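Local structure of alpha-L-rhamnosidase (Aspergillus terreus, 6GSZ) at residues 206-210 with 211-215; 545-548 with 549-552; 854-858 with 859-863. The protein probably hydrolyses terminal non-reducing alpha-L-rhamnose residues of alpha-L-rhamnosides, and carries bound calcium ions and N-linked glycans. All blocks are in the same frame, centred on the assembly; numbering follows the deposited sequence. Where two conformers were deposited one is given.

The three contacts are all local, each between residues close in sequence, and they sample three domains of the chain. Interaction 1 is a turn in a sandwich domain, interaction 2 a stretch of helix in the six-hairpin glycosidase domain, and interaction 3 an arc joining two sheets near the C-terminus. The centres of interactions 1 and 2 are about 31 Å apart and those of 2 and 3 about 33 Å; interactions 1 and 3, with centres about 52 Å apart, lie on opposite sides of the chain's centre. Tyr215 of interaction 1 touches Glu466, which lines the pocket holding a glucose molecule. The side chain of Ser858 in interaction 3 is about 7 Å from a bound calcium ion.

Interaction 1 (206-210 with 211-215); sequences EGWYS and GRIGY
Glu206 and Gly211 meet across a single buried helical turn, which leads from the end of strand 196-205 into an irregular loop. The backbone closes the turn loosely: Ser210 N is bonded to Glu206 O, and Gly211 N makes a weak bond to Gly207 O of 3.1 Å, bent to 127° at the hydrogen. Gly211 CA also brings a C-H to the same carbonyl, Gly207 O, at 3.2 Å. The Glu206 side chain folds back over this turn. With CG set between the backbone N and the carbonyl carbon (chi1 66°) and the chain extended beyond it, the carboxylate comes to rest against the glycine, Glu206 OE2 lying 3.4 Å from Gly211 CA. Its two oxygens divide their work: OE1 accepts from His129 N and Thr128 OG1, while Glu206 OE2 takes a 2.6 Å bond from a water that in turn accepts from Arg212 N. A second water donates to both Trp208 O and Gly211 O. Strands 196-205 and 228-237 belong to different sheets, so the segment starts the crossover between the layers of a beta-sandwich, consistent with a galactose-binding-like domain. Farther on, Ile213 sends CD1 obliquely to Trp208 CD1, 3.8 Å away; the indole also stacks on Trp175. Arg212 points away from the turn, its NH2 bonded to Gln372 O and in a salt bridge with Asp265 OD1.

Interaction 2 (545-548 with 549-552); sequences KVML and EEQY
Gln551 and Glu550 both lay a methylene against the carbonyl of Met547, about one turn back on helix 545-562. Backbone hydrogen bonds supply the frame. Glu549 N reaches Lys545 O at 3.0 Å, Glu550 N reaches Val546 O at the same distance of 3.0 Å, and Gln551 N donates to Met547 O with an angle of 142° at the hydrogen. Gln551 N also makes a weak bond to Leu548 O, at 3.2 Å, so its hydrogen is shared between two carbonyls.

Side-chain packing is built on this frame. Gln551 CG is 3.3 Å from Met547 O, because it lies beside the backbone N and anti to the carbonyl carbon (chi1 -68°). Glu550 CG reaches the same oxygen, Met547 O, also at 3.3 Å, but from a first torsion (chi1 86°) that places it between the backbone N and the carbonyl carbon. In the methionine conformer given here, one of two modelled, the Gln551 and Met547 side chains run alongside each other; the very short approach of Gln551 NE2 to Met547 CG is doubtful.

Charged ends look outward to other parts of the domain. Glu550 OE1 pairs with Arg492 NH2 of helix 488-503, and Glu549 OE2 with Lys622 NZ of the loop after helix 598-619.

In this six-hairpin glycosidase domain, characteristically an alpha/alpha barrel, the helix lies among three others. Met547 and Gln551 pack on Leu538 of helix 530-542, Gln551 also meets Leu495 of helix 488-503, and Leu548 and Tyr552 bear on Ile616 of helix 598-619.

Interaction 3 (854-858 with 859-863); sequences VDVGS and GVHEY
Val856 and His861 approach from opposite directions between two strands, and the polar, CH-pi and apolar contacts here all centre on that pair and on Tyr863 behind it.

One hydrogen bond links the facing segments. His861 NE2 donates to Gly857 O at 2.7 Å with an angle of 150° at the hydrogen, so this nitrogen must carry a proton. The oxygen sits at the ring edge, 18° out of the imidazole plane, while seen from the carbonyl the donor is tilted from its plane. The bond, with the valine over the face, helps to fix the rotation of the ring and ties the carbonyl of the arc to a strand side chain.

The same imidazole offers a face to Val856. CB of Val856 lies 4.0 Å from the ring centroid of His861, over the face but displaced toward the rim, a CH-pi contact. His861 CG stands beside its backbone N, anti to the carbonyl carbon (chi1 -53°), which carries the ring across toward the valine.

Val856 also reaches Tyr863, two residues beyond His861. The apolar pair is Val856 CG1 with Tyr863 CZ, 4.5 Å apart. At the ring edge the same methyl, Val856 CG1, makes a close contact of 3.1 Å with the hydroxyl oxygen, Tyr863 OH, and Val854 CG1 passes Tyr863 OH at 4.2 Å. Tyr863 and Val856 share Val844 of strand 841-845 as a neighbour.

Around the bend, Ser858 OG is bonded to Val33 O and Trp36 N, joining the arc to the N-terminal immunoglobulin-like part of the chain. Strands 854-856 and 859-863 run antiparallel with axes 10.5 Å apart. Each belongs to a different sheet, strand 853-856 pairing with 841-845 and strand 859-868 with 828-836. Facing one another through side chains, they form a beta-arch, the connection between the two layers of a beta-sandwich.

Interaction 1 (206-210 with 211-215)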
ATOM      1  N   GLU A 206      18.722   7.258  10.155  1.00 10.02           N
ATOM      2  CA  GLU A 206      17.717   7.586  11.182  1.00 10.71           C
ATOM      3  C   GLU A 206      16.304   7.117  10.773  1.00 10.42           C
ATOM      4  O   GLU A 206      15.509   6.810  11.648  1.00 11.28           O
ATOM      5  CB  GLU A 206      17.763   9.084  11.487  1.00 10.84           C
ATOM      6  CG  GLU A 206      17.349   9.966  10.344  1.00 10.77           C
ATOM      7  CD  GLU A 206      17.428  11.449  10.583  1.00 13.67           C
ATOM      8  OE1 GLU A 206      18.156  11.860  11.527  1.00 14.43           O
ATOM      9  OE2 GLU A 206      16.803  12.212   9.770  1.00 15.65           O
ATOM     10  N   GLY A 207      15.970   7.199   9.490  1.00  9.59           N
ATOM     11  CA  GLY A 207      14.624   6.869   9.054  1.00  9.41           C
ATOM     12  C   GLY A 207      13.559   7.610   9.837  1.00 10.54           C
ATOM     13  O   GLY A 207      13.625   8.816  10.097  1.00 11.74           O
ATOM     14  N   TRP A 208      12.456   6.889  10.044  1.00 10.13           N
ATOM     15  CA  TRP A 208      11.334   7.331  10.835  1.00 10.30           C
ATOM     16  C   TRP A 208      11.586   7.213  12.339  1.00 10.01           C
ATOM     17  O   TRP A 208      10.933   7.888  13.138  1.00 11.09           O
ATOM     18  CB  TRP A 208      10.090   6.494  10.453  1.00  9.99           C
ATOM     19  CG  TRP A 208       9.649   6.607   9.026  1.00 11.02           C
ATOM     20  CD1 TRP A 208       8.827   7.560   8.498  1.00 11.83           C
ATOM     21  CD2 TRP A 208       9.998   5.737   7.932  1.00 10.01           C
ATOM     22  NE1 TRP A 208       8.609   7.322   7.164  1.00 12.06           N
ATOM     23  CE2 TRP A 208       9.287   6.192   6.801  1.00 10.05           C
ATOM     24  CE3 TRP A 208      10.758   4.567   7.820  1.00 11.34           C
ATOM     25  CZ2 TRP A 208       9.372   5.557   5.570  1.00 10.92           C
ATOM     26  CZ3 TRP A 208      10.812   3.917   6.603  1.00 12.39           C
ATOM     27  CH2 TRP A 208      10.109   4.399   5.495  1.00 11.95           C
ATOM     28  N   TYR A 209      12.464   6.262  12.732  1.00 10.02           N
ATOM     29  CA  TYR A 209      12.678   5.958  14.162  1.00 10.29           C
ATOM     30  C   TYR A 209      13.150   7.212  14.934  1.00 10.14           C
ATOM     31  O   TYR A 209      12.665   7.520  16.026  1.00 11.15           O
ATOM     32  CB  TYR A 209      13.673   4.788  14.298  1.00 10.07           C
ATOM     33  CG  TYR A 209      13.631   4.110  15.645  1.00 10.83           C
ATOM     34  CD1 TYR A 209      14.384   4.582  16.717  1.00 12.89           C
ATOM     35  CD2 TYR A 209      12.795   3.033  15.856  1.00 13.00           C
ATOM     36  CE1 TYR A 209      14.297   3.988  17.966  1.00 14.15           C
ATOM     37  CE2 TYR A 209      12.731   2.416  17.083  1.00 13.62           C
ATOM     38  CZ  TYR A 209      13.477   2.885  18.135  1.00 14.59           C
ATOM     39  OH  TYR A 209      13.363   2.302  19.364  1.00 20.24           O
ATOM     40  N   SER A 210      14.106   7.924  14.347  1.00 10.02           N
ATOM     41  CA  SER A 210      14.666   9.133  14.966  1.00  9.63           C
ATOM     42  C   SER A 210      14.685  10.361  14.048  1.00 10.77           C
ATOM     43  O   SER A 210      15.108  11.418  14.528  1.00 11.26           O
ATOM     44  CB  SER A 210      16.015   8.900  15.600  1.00 11.64           C
ATOM     45  OG  SER A 210      16.955   8.481  14.634  1.00 11.93           O
ATOM     46  N   GLY A 211      14.327  10.259  12.766  1.00 10.54           N
ATOM     47  CA  GLY A 211      14.327  11.389  11.902  1.00 11.59           C
ATOM     48  C   GLY A 211      13.238  12.408  12.188  1.00 10.43           C
ATOM     49  O   GLY A 211      12.316  12.187  12.964  1.00 11.19           O
ATOM     50  N   ARG A 212      13.326  13.540  11.494  1.00 10.84           N
ATOM     51  CA  ARG A 212      12.328  14.610  11.591  1.00 11.43           C
ATOM     52  C   ARG A 212      11.084  14.228  10.759  1.00 11.91           C
ATOM     53  O   ARG A 212      11.163  14.176   9.556  1.00 12.86           O
ATOM     54  CB  ARG A 212      12.899  15.958  11.152  1.00 12.32           C
ATOM     55  CG  ARG A 212      11.983  17.139  11.434  1.00 12.97           C
ATOM     56  CD  ARG A 212      12.624  18.464  11.005  1.00 14.27           C
ATOM     57  NE  ARG A 212      12.934  18.515   9.583  1.00 14.00           N
ATOM     58  CZ  ARG A 212      12.066  18.789   8.602  1.00 13.06           C
ATOM     59  NH1 ARG A 212      10.848  19.224   8.903  1.00 14.19           N
ATOM     60  NH2 ARG A 212      12.485  18.683   7.336  1.00 14.12           N
ATOM     61  N   ILE A 213       9.971  13.982  11.459  1.00 10.28           N
ATOM     62  CA  ILE A 213       8.751  13.514  10.816  1.00 10.55           C
ATOM     63  C   ILE A 213       7.614  14.426  11.285  1.00 10.48           C
ATOM     64  O   ILE A 213       7.530  14.810  12.448  1.00 12.10           O
ATOM     65  CB  ILE A 213       8.491  12.013  11.095  1.00 11.53           C
ATOM     66  CG1 ILE A 213       9.649  11.102  10.682  1.00 14.13           C
ATOM     67  CG2 ILE A 213       7.191  11.506  10.487  1.00 12.58           C
ATOM     68  CD1 ILE A 213       9.920  11.104   9.193  1.00 17.61           C
ATOM     69  N   GLY A 214       6.668  14.662  10.371  1.00 10.92           N
ATOM     70  CA  GLY A 214       5.539  15.556  10.636  1.00 12.12           C
ATOM     71  C   GLY A 214       5.646  16.901   9.949  1.00 12.68           C
ATOM     72  O   GLY A 214       6.746  17.352   9.635  1.00 13.07           O
ATOM     73  N   TYR A 215       4.506  17.590   9.832  1.00 13.97           N
ATOM     74  CA  TYR A 215       4.419  18.877   9.207  1.00 15.45           C
ATOM     75  C   TYR A 215       4.579  19.971  10.273  1.00 16.34           C
ATOM     76  O   TYR A 215       4.708  19.693  11.470  1.00 15.51           O
ATOM     77  CB  TYR A 215       3.107  18.996   8.417  1.00 16.61           C
ATOM     78  CG  TYR A 215       1.872  18.490   9.103  1.00 16.68           C
ATOM     79  CD1 TYR A 215       1.179  19.250  10.021  1.00 20.21           C
ATOM     80  CD2 TYR A 215       1.344  17.263   8.774  1.00 18.36           C
ATOM     81  CE1 TYR A 215       0.031  18.783  10.649  1.00 23.69           C
ATOM     82  CE2 TYR A 215       0.225  16.768   9.413  1.00 22.94           C
ATOM     83  CZ  TYR A 215      -0.470  17.547  10.313  1.00 23.17           C
ATOM     84  OH  TYR A 215      -1.603  17.060  10.909  1.00 31.12           O
TER
HETATM   85  O   HOH W   1      15.924  14.622  10.264  1.00 17.26           O
HETATM   86  O   HOH W   2      11.653  10.235  14.786  1.00 10.83           O

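Interaction 2 (545-548 with 549-552)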
ATOM      1  N   LYS A 545     -11.045 -15.189   6.980  1.00 10.17           N
ATOM      2  CA  LYS A 545     -11.837 -15.131   8.208  1.00 12.65           C
ATOM      3  C   LYS A 545     -10.944 -14.915   9.443  1.00 12.53           C
ATOM      4  O   LYS A 545     -11.395 -14.362  10.428  1.00 12.24           O
ATOM      5  CB  LYS A 545     -12.727 -16.385   8.336  1.00 18.06           C
ATOM      6  CG  LYS A 545     -13.893 -16.397   7.356  1.00 27.06           C
ATOM      7  CD  LYS A 545     -15.155 -17.153   7.788  1.00 36.28           C
ATOM      8  CE  LYS A 545     -15.997 -17.489   6.578  1.00 44.70           C
ATOM      9  NZ  LYS A 545     -15.258 -18.366   5.640  1.00 47.62           N
ATOM     10  N   VAL A 546      -9.715 -15.443   9.416  1.00 11.94           N
ATOM     11  CA  VAL A 546      -8.783 -15.283  10.542  1.00 12.36           C
ATOM     12  C   VAL A 546      -8.406 -13.805  10.716  1.00 11.27           C
ATOM     13  O   VAL A 546      -8.417 -13.280  11.837  1.00 12.16           O
ATOM     14  CB  VAL A 546      -7.548 -16.194  10.402  1.00 14.18           C
ATOM     15  CG1 VAL A 546      -6.503 -15.885  11.478  1.00 15.68           C
ATOM     16  CG2 VAL A 546      -7.975 -17.642  10.447  1.00 16.14           C
ATOM     17  N   MET A 547      -8.079 -13.160   9.597  1.00 10.73           N
ATOM     18  CA  MET A 547      -7.741 -11.773   9.647  0.60 11.65           C
ATOM     19  C   MET A 547      -8.960 -10.912  10.050  1.00 10.62           C
ATOM     20  O   MET A 547      -8.843  -9.935  10.795  1.00 11.74           O
ATOM     21  CB  MET A 547      -7.117 -11.365   8.315  0.60 13.62           C
ATOM     22  CG  MET A 547      -6.659  -9.976   8.286  0.60 14.02           C
ATOM     23  SD  MET A 547      -5.467  -9.655   6.950  0.60 12.70           S
ATOM     24  CE  MET A 547      -6.420 -10.084   5.498  0.60 12.30           C
ATOM     25  N   LEU A 548     -10.151 -11.305   9.579  1.00 11.09           N
ATOM     26  CA  LEU A 548     -11.361 -10.556   9.991  1.00 10.88           C
ATOM     27  C   LEU A 548     -11.560 -10.656  11.508  1.00 10.50           C
ATOM     28  O   LEU A 548     -11.830  -9.662  12.189  1.00 11.87           O
ATOM     29  CB  LEU A 548     -12.581 -11.080   9.237  1.00 11.55           C
ATOM     30  CG  LEU A 548     -13.868 -10.298   9.482  1.00 11.75           C
ATOM     31  CD1 LEU A 548     -13.753  -8.876   9.014  1.00 13.19           C
ATOM     32  CD2 LEU A 548     -15.046 -10.979   8.781  1.00 12.52           C
ATOM     33  N   GLU A 549     -11.361 -11.861  12.061  1.00 11.50           N
ATOM     34  CA  GLU A 549     -11.459 -12.035  13.510  1.00 10.57           C
ATOM     35  C   GLU A 549     -10.394 -11.197  14.248  1.00 11.35           C
ATOM     36  O   GLU A 549     -10.745 -10.573  15.255  1.00 12.62           O
ATOM     37  CB  GLU A 549     -11.312 -13.502  13.900  1.00 11.90           C
ATOM     38  CG  GLU A 549     -11.497 -13.773  15.370  1.00 15.01           C
ATOM     39  CD  GLU A 549     -12.918 -13.643  15.870  1.00 19.06           C
ATOM     40  OE1 GLU A 549     -13.826 -14.159  15.184  1.00 23.79           O
ATOM     41  OE2 GLU A 549     -13.105 -13.041  16.962  1.00 27.01           O
ATOM     42  N   GLU A 550      -9.140 -11.154  13.761  1.00 11.11           N
ATOM     43  CA  GLU A 550      -8.132 -10.348  14.498  1.00 11.44           C
ATOM     44  C   GLU A 550      -8.461  -8.858  14.438  1.00 11.38           C
ATOM     45  O   GLU A 550      -8.079  -8.112  15.367  1.00 12.53           O
ATOM     46  CB  GLU A 550      -6.736 -10.724  14.024  1.00 14.69           C
ATOM     47  CG  GLU A 550      -6.212 -10.025  12.820  1.00 16.75           C
ATOM     48  CD  GLU A 550      -4.994 -10.683  12.177  1.00 18.71           C
ATOM     49  OE1 GLU A 550      -4.843 -11.935  12.353  1.00 19.42           O
ATOM     50  OE2 GLU A 550      -4.249  -9.963  11.464  1.00 14.46           O
ATOM     51  N   GLN A 551      -9.148  -8.424  13.381  1.00  9.39           N
ATOM     52  CA  GLN A 551      -9.504  -7.018  13.172  1.00 10.26           C
ATOM     53  C   GLN A 551     -10.840  -6.638  13.843  1.00 10.44           C
ATOM     54  O   GLN A 551     -11.218  -5.459  13.872  1.00 11.69           O
ATOM     55  CB  GLN A 551      -9.465  -6.696  11.682  1.00 10.24           C
ATOM     56  CG  GLN A 551      -8.042  -6.753  11.150  1.00  9.78           C
ATOM     57  CD  GLN A 551      -7.912  -6.883   9.653  1.00 11.27           C
ATOM     58  OE1 GLN A 551      -8.884  -6.723   8.910  1.00 12.12           O
ATOM     59  NE2 GLN A 551      -6.699  -7.150   9.181  1.00 11.23           N
ATOM     60  N   TYR A 552     -11.564  -7.638  14.350  1.00 11.32           N
ATOM     61  CA  TYR A 552     -12.863  -7.405  14.905  1.00 10.80           C
ATOM     62  C   TYR A 552     -12.854  -6.510  16.134  1.00  9.70           C
ATOM     63  O   TYR A 552     -13.691  -5.580  16.226  1.00 12.13           O
ATOM     64  CB  TYR A 552     -13.568  -8.720  15.242  1.00 11.67           C
ATOM     65  CG  TYR A 552     -14.993  -8.539  15.687  1.00 11.95           C
ATOM     66  CD1 TYR A 552     -15.977  -8.192  14.781  1.00 13.03           C
ATOM     67  CD2 TYR A 552     -15.361  -8.672  17.013  1.00 13.23           C
ATOM     68  CE1 TYR A 552     -17.303  -8.079  15.156  1.00 13.22           C
ATOM     69  CE2 TYR A 552     -16.688  -8.536  17.415  1.00 15.06           C
ATOM     70  CZ  TYR A 552     -17.656  -8.209  16.489  1.00 13.89           C
ATOM     71  OH  TYR A 552     -18.975  -8.096  16.861  1.00 13.99           O
TER

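Interaction 3 (854-858 with 859-863)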
ATOM      1  N   VAL A 854     -26.991 -15.073 -16.158  1.00 21.75           N
ATOM      2  CA  VAL A 854     -26.496 -16.395 -16.492  1.00 22.67           C
ATOM      3  C   VAL A 854     -25.483 -16.824 -15.431  1.00 18.89           C
ATOM      4  O   VAL A 854     -24.515 -16.104 -15.201  1.00 20.05           O
ATOM      5  CB  VAL A 854     -25.800 -16.359 -17.867  1.00 28.11           C
ATOM      6  CG1 VAL A 854     -25.389 -17.734 -18.312  1.00 31.93           C
ATOM      7  CG2 VAL A 854     -26.659 -15.679 -18.912  1.00 38.99           C
ATOM      8  N   ASP A 855     -25.652 -18.016 -14.838  1.00 19.02           N
ATOM      9  CA  ASP A 855     -24.680 -18.622 -13.896  1.00 18.25           C
ATOM     10  C   ASP A 855     -23.698 -19.415 -14.760  1.00 16.54           C
ATOM     11  O   ASP A 855     -24.127 -20.239 -15.591  1.00 19.89           O
ATOM     12  CB  ASP A 855     -25.415 -19.526 -12.889  1.00 25.10           C
ATOM     13  CG  ASP A 855     -24.593 -20.291 -11.842  1.00 37.19           C
ATOM     14  OD1 ASP A 855     -23.437 -19.887 -11.582  1.00 45.88           O
ATOM     15  OD2 ASP A 855     -25.130 -21.309 -11.246  1.00 53.22           O
ATOM     16  N   VAL A 856     -22.400 -19.242 -14.539  1.00 15.33           N
ATOM     17  CA  VAL A 856     -21.404 -19.973 -15.266  1.00 16.60           C
ATOM     18  C   VAL A 856     -20.320 -20.467 -14.310  1.00 16.66           C
ATOM     19  O   VAL A 856     -20.068 -19.810 -13.301  1.00 18.71           O
ATOM     20  CB  VAL A 856     -20.743 -19.124 -16.368  1.00 17.75           C
ATOM     21  CG1 VAL A 856     -21.704 -18.696 -17.419  1.00 23.20           C
ATOM     22  CG2 VAL A 856     -20.010 -17.902 -15.848  1.00 19.11           C
ATOM     23  N   GLY A 857     -19.634 -21.546 -14.739  1.00 16.46           N
ATOM     24  CA  GLY A 857     -18.436 -22.018 -14.092  1.00 16.18           C
ATOM     25  C   GLY A 857     -17.190 -21.547 -14.828  1.00 17.00           C
ATOM     26  O   GLY A 857     -17.225 -20.600 -15.640  1.00 17.72           O
ATOM     27  N   SER A 858     -16.061 -22.159 -14.483  1.00 15.08           N
ATOM     28  CA  SER A 858     -14.771 -21.704 -15.008  1.00 14.53           C
ATOM     29  C   SER A 858     -14.709 -21.840 -16.533  1.00 16.49           C
ATOM     30  O   SER A 858     -15.467 -22.631 -17.161  1.00 17.54           O
ATOM     31  CB  SER A 858     -13.610 -22.461 -14.392  1.00 13.94           C
ATOM     32  OG  SER A 858     -13.580 -23.832 -14.800  1.00 16.02           O
ATOM     33  N   GLY A 859     -13.822 -21.051 -17.137  1.00 16.44           N
ATOM     34  CA  GLY A 859     -13.508 -21.135 -18.553  1.00 17.35           C
ATOM     35  C   GLY A 859     -13.638 -19.786 -19.222  1.00 17.49           C
ATOM     36  O   GLY A 859     -13.716 -18.761 -18.556  1.00 20.56           O
ATOM     37  N   VAL A 860     -13.635 -19.804 -20.552  1.00 20.26           N
ATOM     38  CA  VAL A 860     -13.728 -18.603 -21.348  1.00 19.99           C
ATOM     39  C   VAL A 860     -15.097 -18.645 -22.015  1.00 20.45           C
ATOM     40  O   VAL A 860     -15.418 -19.602 -22.744  1.00 27.52           O
ATOM     41  CB  VAL A 860     -12.601 -18.505 -22.393  1.00 22.17           C
ATOM     42  CG1 VAL A 860     -12.743 -17.260 -23.264  1.00 26.43           C
ATOM     43  CG2 VAL A 860     -11.226 -18.525 -21.731  1.00 23.78           C
ATOM     44  N   HIS A 861     -15.921 -17.649 -21.688  1.00 17.99           N
ATOM     45  CA  HIS A 861     -17.280 -17.562 -22.144  1.00 18.34           C
ATOM     46  C   HIS A 861     -17.448 -16.371 -23.089  1.00 19.39           C
ATOM     47  O   HIS A 861     -17.024 -15.284 -22.755  1.00 19.42           O
ATOM     48  CB  HIS A 861     -18.247 -17.445 -20.955  1.00 21.73           C
ATOM     49  CG  HIS A 861     -18.076 -18.518 -19.937  1.00 21.85           C
ATOM     50  ND1 HIS A 861     -18.688 -19.753 -20.050  1.00 27.35           N
ATOM     51  CD2 HIS A 861     -17.341 -18.552 -18.806  1.00 22.13           C
ATOM     52  CE1 HIS A 861     -18.339 -20.500 -19.015  1.00 31.00           C
ATOM     53  NE2 HIS A 861     -17.508 -19.782 -18.238  1.00 22.49           N
ATOM     54  N   GLU A 862     -18.103 -16.574 -24.213  1.00 20.05           N
ATOM     55  CA  GLU A 862     -18.311 -15.535 -25.222  1.00 18.55           C
ATOM     56  C   GLU A 862     -19.816 -15.268 -25.317  1.00 15.89           C
ATOM     57  O   GLU A 862     -20.606 -16.244 -25.454  1.00 17.94           O
ATOM     58  CB  GLU A 862     -17.757 -15.986 -26.566  1.00 21.90           C
ATOM     59  CG  GLU A 862     -17.589 -14.866 -27.546  1.00 26.68           C
ATOM     60  CD  GLU A 862     -16.753 -15.273 -28.734  1.00 31.10           C
ATOM     61  OE1 GLU A 862     -15.568 -15.627 -28.525  1.00 31.61           O
ATOM     62  OE2 GLU A 862     -17.281 -15.191 -29.816  1.00 31.81           O
ATOM     63  N   TYR A 863     -20.198 -13.993 -25.273  1.00 16.49           N
ATOM     64  CA  TYR A 863     -21.598 -13.576 -25.372  1.00 16.75           C
ATOM     65  C   TYR A 863     -21.764 -12.548 -26.495  1.00 16.65           C
ATOM     66  O   TYR A 863     -21.027 -11.575 -26.569  1.00 17.39           O
ATOM     67  CB  TYR A 863     -22.089 -12.998 -24.041  1.00 18.21           C
ATOM     68  CG  TYR A 863     -21.947 -13.922 -22.856  1.00 17.29           C
ATOM     69  CD1 TYR A 863     -20.789 -13.969 -22.100  1.00 18.69           C
ATOM     70  CD2 TYR A 863     -22.978 -14.780 -22.515  1.00 17.78           C
ATOM     71  CE1 TYR A 863     -20.675 -14.842 -21.033  1.00 19.47           C
ATOM     72  CE2 TYR A 863     -22.875 -15.651 -21.448  1.00 20.09           C
ATOM     73  CZ  TYR A 863     -21.719 -15.678 -20.697  1.00 19.97           C
ATOM     74  OH  TYR A 863     -21.607 -16.543 -19.656  1.00 22.87           O
TER